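Local coordinates for carboxysome shell vertex protein CcmL (Nostoc sp., PDB 4N8X) that probably forms the pentameric vertices of the carboxysome shell, the polyhedral compartment that encloses RuBisCO, as a structural component of that shell, at residues L57-R60 and G61-R65; T85-E89 and D90-Y94. All coordinates share one frame; numbering follows the deposited sequence.

Contact 1 of 2, residues L57-R60 and G61-R65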
loop_
_atom_site.group_PDB
_atom_site.type_symbol
_atom_site.label_atom_id
_atom_site.label_comp_id
_atom_site.label_asym_id
_atom_site.label_seq_id
_atom_site.Cartn_x
_atom_site.Cartn_y
_atom_site.Cartn_z
ATOM N N LEU A 57 -10.909 14.585 2.801
ATOM C CA LEU A 57 -10.577 13.253 2.350
ATOM C C LEU A 57 -9.199 13.282 1.684
ATOM O O LEU A 57 -8.906 14.172 0.877
ATOM C CB LEU A 57 -11.609 12.787 1.337
ATOM C CG LEU A 57 -12.984 12.609 1.923
ATOM C CD1 LEU A 57 -13.949 12.426 0.783
ATOM C CD2 LEU A 57 -12.932 11.328 2.763
ATOM N N ILE A 58 -8.397 12.276 1.999
ATOM C CA ILE A 58 -7.078 12.082 1.407
ATOM C C ILE A 58 -7.121 10.834 0.506
ATOM O O ILE A 58 -7.587 9.786 0.930
ATOM C CB ILE A 58 -6.067 11.781 2.500
ATOM C CG1 ILE A 58 -5.948 12.943 3.518
ATOM C CG2 ILE A 58 -4.660 11.566 1.881
ATOM C CD1 ILE A 58 -4.864 12.619 4.620
ATOM N N SER A 59 -6.646 10.957 -0.736
ATOM C CA SER A 59 -6.422 9.807 -1.603
ATOM C C SER A 59 -4.945 9.510 -1.588
ATOM O O SER A 59 -4.126 10.445 -1.662
ATOM C CB SER A 59 -6.896 10.139 -3.020
ATOM O OG SER A 59 -8.293 9.946 -3.106
ATOM N N ARG A 60 -4.583 8.232 -1.489
ATOM C CA ARG A 60 -3.148 7.866 -1.388
ATOM C C ARG A 60 -2.722 6.996 -2.553
ATOM O O ARG A 60 -3.574 6.387 -3.231
ATOM C CB ARG A 60 -2.817 7.205 -0.005
ATOM C CG ARG A 60 -1.270 6.903 0.316
ATOM C CD ARG A 60 -0.549 7.797 1.428
ATOM N NE ARG A 60 0.930 7.664 1.443
ATOM C CZ ARG A 60 1.792 8.215 2.330
ATOM N NH1 ARG A 60 1.394 8.975 3.357
ATOM N NH2 ARG A 60 3.110 8.000 2.177
ATOM N N GLY A 61 -1.416 6.944 -2.822
ATOM C CA GLY A 61 -0.902 6.136 -3.917
ATOM C C GLY A 61 -1.057 6.883 -5.233
ATOM O O GLY A 61 -1.200 8.107 -5.222
ATOM N N SER A 62 -1.079 6.159 -6.348
ATOM C CA SER A 62 -1.189 6.769 -7.697
ATOM C C SER A 62 -2.461 7.607 -7.871
ATOM O O SER A 62 -2.494 8.501 -8.710
ATOM C CB SER A 62 -1.057 5.722 -8.833
ATOM O OG SER A 62 -2.068 4.709 -8.742
ATOM N N ALA A 63 -3.495 7.344 -7.067
ATOM C CA ALA A 63 -4.688 8.200 -7.068
ATOM C C ALA A 63 -4.290 9.683 -6.914
ATOM O O ALA A 63 -4.920 10.560 -7.468
ATOM C CB ALA A 63 -5.632 7.809 -5.916
ATOM N N ALA A 64 -3.257 9.956 -6.128
ATOM C CA ALA A 64 -2.940 11.347 -5.820
ATOM C C ALA A 64 -2.392 12.020 -7.043
ATOM O O ALA A 64 -2.329 13.248 -7.105
ATOM C CB ALA A 64 -1.959 11.442 -4.644
ATOM N N ARG A 65 -1.991 11.222 -8.036
ATOM C CA ARG A 65 -1.382 11.800 -9.233
ATOM C C ARG A 65 -2.430 12.057 -10.312
ATOM O O ARG A 65 -2.111 12.583 -11.376
ATOM C CB ARG A 65 -0.194 10.939 -9.771
ATOM C CG ARG A 65 0.939 10.664 -8.717
ATOM C CD ARG A 65 2.266 10.149 -9.294
ATOM N NE ARG A 65 2.245 8.712 -9.655
ATOM C CZ ARG A 65 2.106 8.261 -10.900
ATOM N NH1 ARG A 65 2.091 6.961 -11.148
ATOM N NH2 ARG A 65 1.970 9.115 -11.898
HETATM O O HOH W 1 -4.007 4.954 -5.539
#
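Ser59 and Ala63 meet where strand 55-60 runs out and the chain folds back beside its end. The apolar part is a single contact, Ser59 CB to Ala63 CB at 3.9 Å. The alanine methyls also pack against carbonyl oxygens: Ala63 CB lies 3.7 Å from Arg60 O, and Ala64 CB sits 3.8 Å from Ser59 O. Small methyl groups thus let the turn lie close against the strand backbone.

A water supplies the polar link. It donates to Arg60 O at 2.8 Å and accepts from Ala63 N at 2.9 Å, so it bridges strand end and turn. Two backbone bonds shape the turn itself: Ala64 N to Gly61 O, 2.9 Å, and Arg65 N to Ser62 O, 2.8 Å. Gly61 makes the bend with a positive phi of 81°, a value that favours glycine. A side chain there would run into Arg60 O.

The polar side-chain ends find partners beyond the turn. Ser59 OG bonds to Pro74 O of a second subunit, and Ser62 OG to Arg65 of that subunit. Arg60 leaves the backbone pointing away from the turn. With chi1 at -173° its CG lies beside its own carbonyl carbon, and the guanidinium forms a salt bridge with Asp76 of the same chain.

The arrangement is a strand end followed by two overlapping beta turns, set at a subunit interface of the CcmL/EutN pentamer.

Contact 2 of 2, residues T85-E89 and D90-Y94; sequences TIHVE and DRLIY
Ile86 faces two residues at once, Ile93 and Tyr94, in a classic beta bulge. Ile86 O takes two weak bonds, from Ile93 N at 3.0 Å and from Tyr94 N at 3.4 Å. Ile86 N returns a firmer one to Tyr94 O, 3.0 Å long and 162° at the hydrogen, with the donor above the carbonyl plane. Beyond the bulge the ladder continues to Val88 and Arg91, where Val88 N reaches Arg91 O at 2.7 Å. Glu89 and Asp90 form the two-residue turn. Residues 85-88 also pair with a strand of a second subunit, which carries the sheet across the interface.

Ile93, at the corner of the chain, makes apolar contacts with Ile86 and Val88. Its CG2 meets Ile86 CG2 at 3.9 Å, and its CG1 meets Val88 CG1 at 3.6 Å. With alanine at this site both contacts vanish, and the gap would probably leave Ile86 and Val88 less firmly packed. A chi1 of 69° turns Val88 CG1 toward Ile93 and over one face of the Arg91 guanidinium, 3.7 Å from Arg91 NE. On the opposite face of the hairpin, His87 and Leu92 lie side by side, CD2 to CD2 at 3.6 Å. The Tyr94 ring stacks with Trp55, and its OH bonds to Gln99 O.

The hairpin is probably held mainly by backbone bonds and aliphatic contacts, and its charged side chains probably add little.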
loop_
_atom_site.group_PDB
_atom_site.type_symbol
_atom_site.label_atom_id
_atom_site.label_comp_id
_atom_site.label_asym_id
_atom_site.label_seq_id
_atom_site.Cartn_x
_atom_site.Cartn_y
_atom_site.Cartn_z
ATOM N N THR A 85 -20.396 17.155 5.927
ATOM C CA THR A 85 -21.129 16.300 6.852
ATOM C C THR A 85 -20.789 14.848 6.579
ATOM O O THR A 85 -20.501 14.459 5.443
ATOM C CB THR A 85 -22.659 16.459 6.742
ATOM O OG1 THR A 85 -23.094 16.028 5.445
ATOM C CG2 THR A 85 -23.100 17.894 6.956
ATOM N N ILE A 86 -20.825 14.055 7.639
ATOM C CA ILE A 86 -20.761 12.609 7.533
ATOM C C ILE A 86 -22.026 12.100 8.230
ATOM O O ILE A 86 -22.156 12.239 9.440
ATOM C CB ILE A 86 -19.494 12.086 8.217
ATOM C CG1 ILE A 86 -18.254 12.655 7.520
ATOM C CG2 ILE A 86 -19.438 10.566 8.194
ATOM C CD1 ILE A 86 -16.964 12.373 8.259
ATOM N N HIS A 87 -22.980 11.586 7.456
ATOM C CA HIS A 87 -24.194 10.994 8.011
ATOM C C HIS A 87 -23.903 9.555 8.444
ATOM O O HIS A 87 -23.254 8.796 7.724
ATOM C CB HIS A 87 -25.331 10.971 6.975
ATOM C CG HIS A 87 -25.706 12.316 6.429
ATOM N ND1 HIS A 87 -26.534 12.466 5.335
ATOM C CD2 HIS A 87 -25.374 13.571 6.822
ATOM C CE1 HIS A 87 -26.696 13.752 5.078
ATOM N NE2 HIS A 87 -26.003 14.444 5.964
ATOM N N VAL A 88 -24.366 9.177 9.628
ATOM C CA VAL A 88 -24.393 7.769 9.998
ATOM C C VAL A 88 -25.844 7.459 10.362
ATOM O O VAL A 88 -26.474 8.201 11.123
ATOM C CB VAL A 88 -23.362 7.413 11.112
ATOM C CG1 VAL A 88 -23.733 8.029 12.439
ATOM C CG2 VAL A 88 -23.216 5.910 11.257
ATOM N N GLU A 89 -26.378 6.377 9.800
ATOM C CA GLU A 89 -27.831 6.172 9.727
ATOM C C GLU A 89 -28.560 7.464 9.306
ATOM O O GLU A 89 -28.564 7.817 8.125
ATOM C CB GLU A 89 -28.419 5.513 10.996
ATOM C CG GLU A 89 -27.776 5.857 12.341
ATOM C CD GLU A 89 -28.746 6.542 13.283
ATOM O OE1 GLU A 89 -29.964 6.263 13.197
ATOM O OE2 GLU A 89 -28.286 7.361 14.105
ATOM N N ASP A 90 -29.158 8.169 10.261
ATOM C CA ASP A 90 -29.638 9.529 10.012
ATOM C C ASP A 90 -29.112 10.480 11.094
ATOM O O ASP A 90 -29.637 11.576 11.289
ATOM C CB ASP A 90 -31.170 9.581 9.913
ATOM C CG ASP A 90 -31.846 9.699 11.270
ATOM O OD1 ASP A 90 -31.824 8.718 12.040
ATOM O OD2 ASP A 90 -32.407 10.777 11.563
ATOM N N ARG A 91 -28.065 10.040 11.789
ATOM C CA ARG A 91 -27.429 10.824 12.847
ATOM C C ARG A 91 -26.023 11.271 12.429
ATOM O O ARG A 91 -25.285 10.524 11.785
ATOM C CB ARG A 91 -27.398 10.022 14.154
ATOM C CG ARG A 91 -26.097 10.118 14.950
ATOM C CD ARG A 91 -25.834 8.854 15.773
ATOM N NE ARG A 91 -24.405 8.676 16.044
ATOM C CZ ARG A 91 -23.810 7.493 16.210
ATOM N NH1 ARG A 91 -24.527 6.370 16.149
ATOM N NH2 ARG A 91 -22.499 7.430 16.438
ATOM N N LEU A 92 -25.656 12.493 12.798
ATOM C CA LEU A 92 -24.457 13.120 12.269
ATOM C C LEU A 92 -23.225 12.717 13.060
ATOM O O LEU A 92 -23.087 13.067 14.233
ATOM C CB LEU A 92 -24.633 14.641 12.271
ATOM C CG LEU A 92 -25.978 15.063 11.671
ATOM C CD1 LEU A 92 -26.281 16.522 11.941
ATOM C CD2 LEU A 92 -26.013 14.770 10.181
ATOM N N ILE A 93 -22.345 11.957 12.423
ATOM C CA ILE A 93 -21.026 11.709 12.983
ATOM C C ILE A 93 -20.259 13.031 12.982
ATOM O O ILE A 93 -19.507 13.344 13.922
ATOM C CB ILE A 93 -20.256 10.634 12.168
ATOM C CG1 ILE A 93 -20.404 9.248 12.804
ATOM C CG2 ILE A 93 -18.776 11.007 11.992
ATOM C CD1 ILE A 93 -20.892 9.251 14.249
ATOM N N TYR A 94 -20.470 13.817 11.931
ATOM C CA TYR A 94 -19.713 15.042 11.753
ATOM C C TYR A 94 -20.477 16.104 10.966
ATOM O O TYR A 94 -21.245 15.798 10.044
ATOM C CB TYR A 94 -18.357 14.762 11.083
ATOM C CG TYR A 94 -17.603 16.034 10.802
ATOM C CD1 TYR A 94 -16.864 16.654 11.795
ATOM C CD2 TYR A 94 -17.666 16.643 9.555
ATOM C CE1 TYR A 94 -16.187 17.841 11.555
ATOM C CE2 TYR A 94 -16.980 17.826 9.296
ATOM C CZ TYR A 94 -16.257 18.425 10.300
ATOM O OH TYR A 94 -15.589 19.618 10.050
#

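Overall arrangement
The two contacts come in series along the chain, 57-65 before 85-94. Their centres are 24 Å apart and their nearest atoms about 7 Å, so they do not touch. They share one antiparallel sheet. Contact 1 is the end of strand 55-60 and the loop that follows it. Contact 2 joins the neighbouring strand 77-88 to the outermost strand within this chain, 91-95. The centre of contact 1 lies about 9 Å from the chain centre, that of contact 2 about 20 Å out, in a projecting hairpin. Both reach the second subunit, one from the strand end and loop, the other from the hairpin. Two regions well apart in space thus both take part in the subunit interface of the homopentamer.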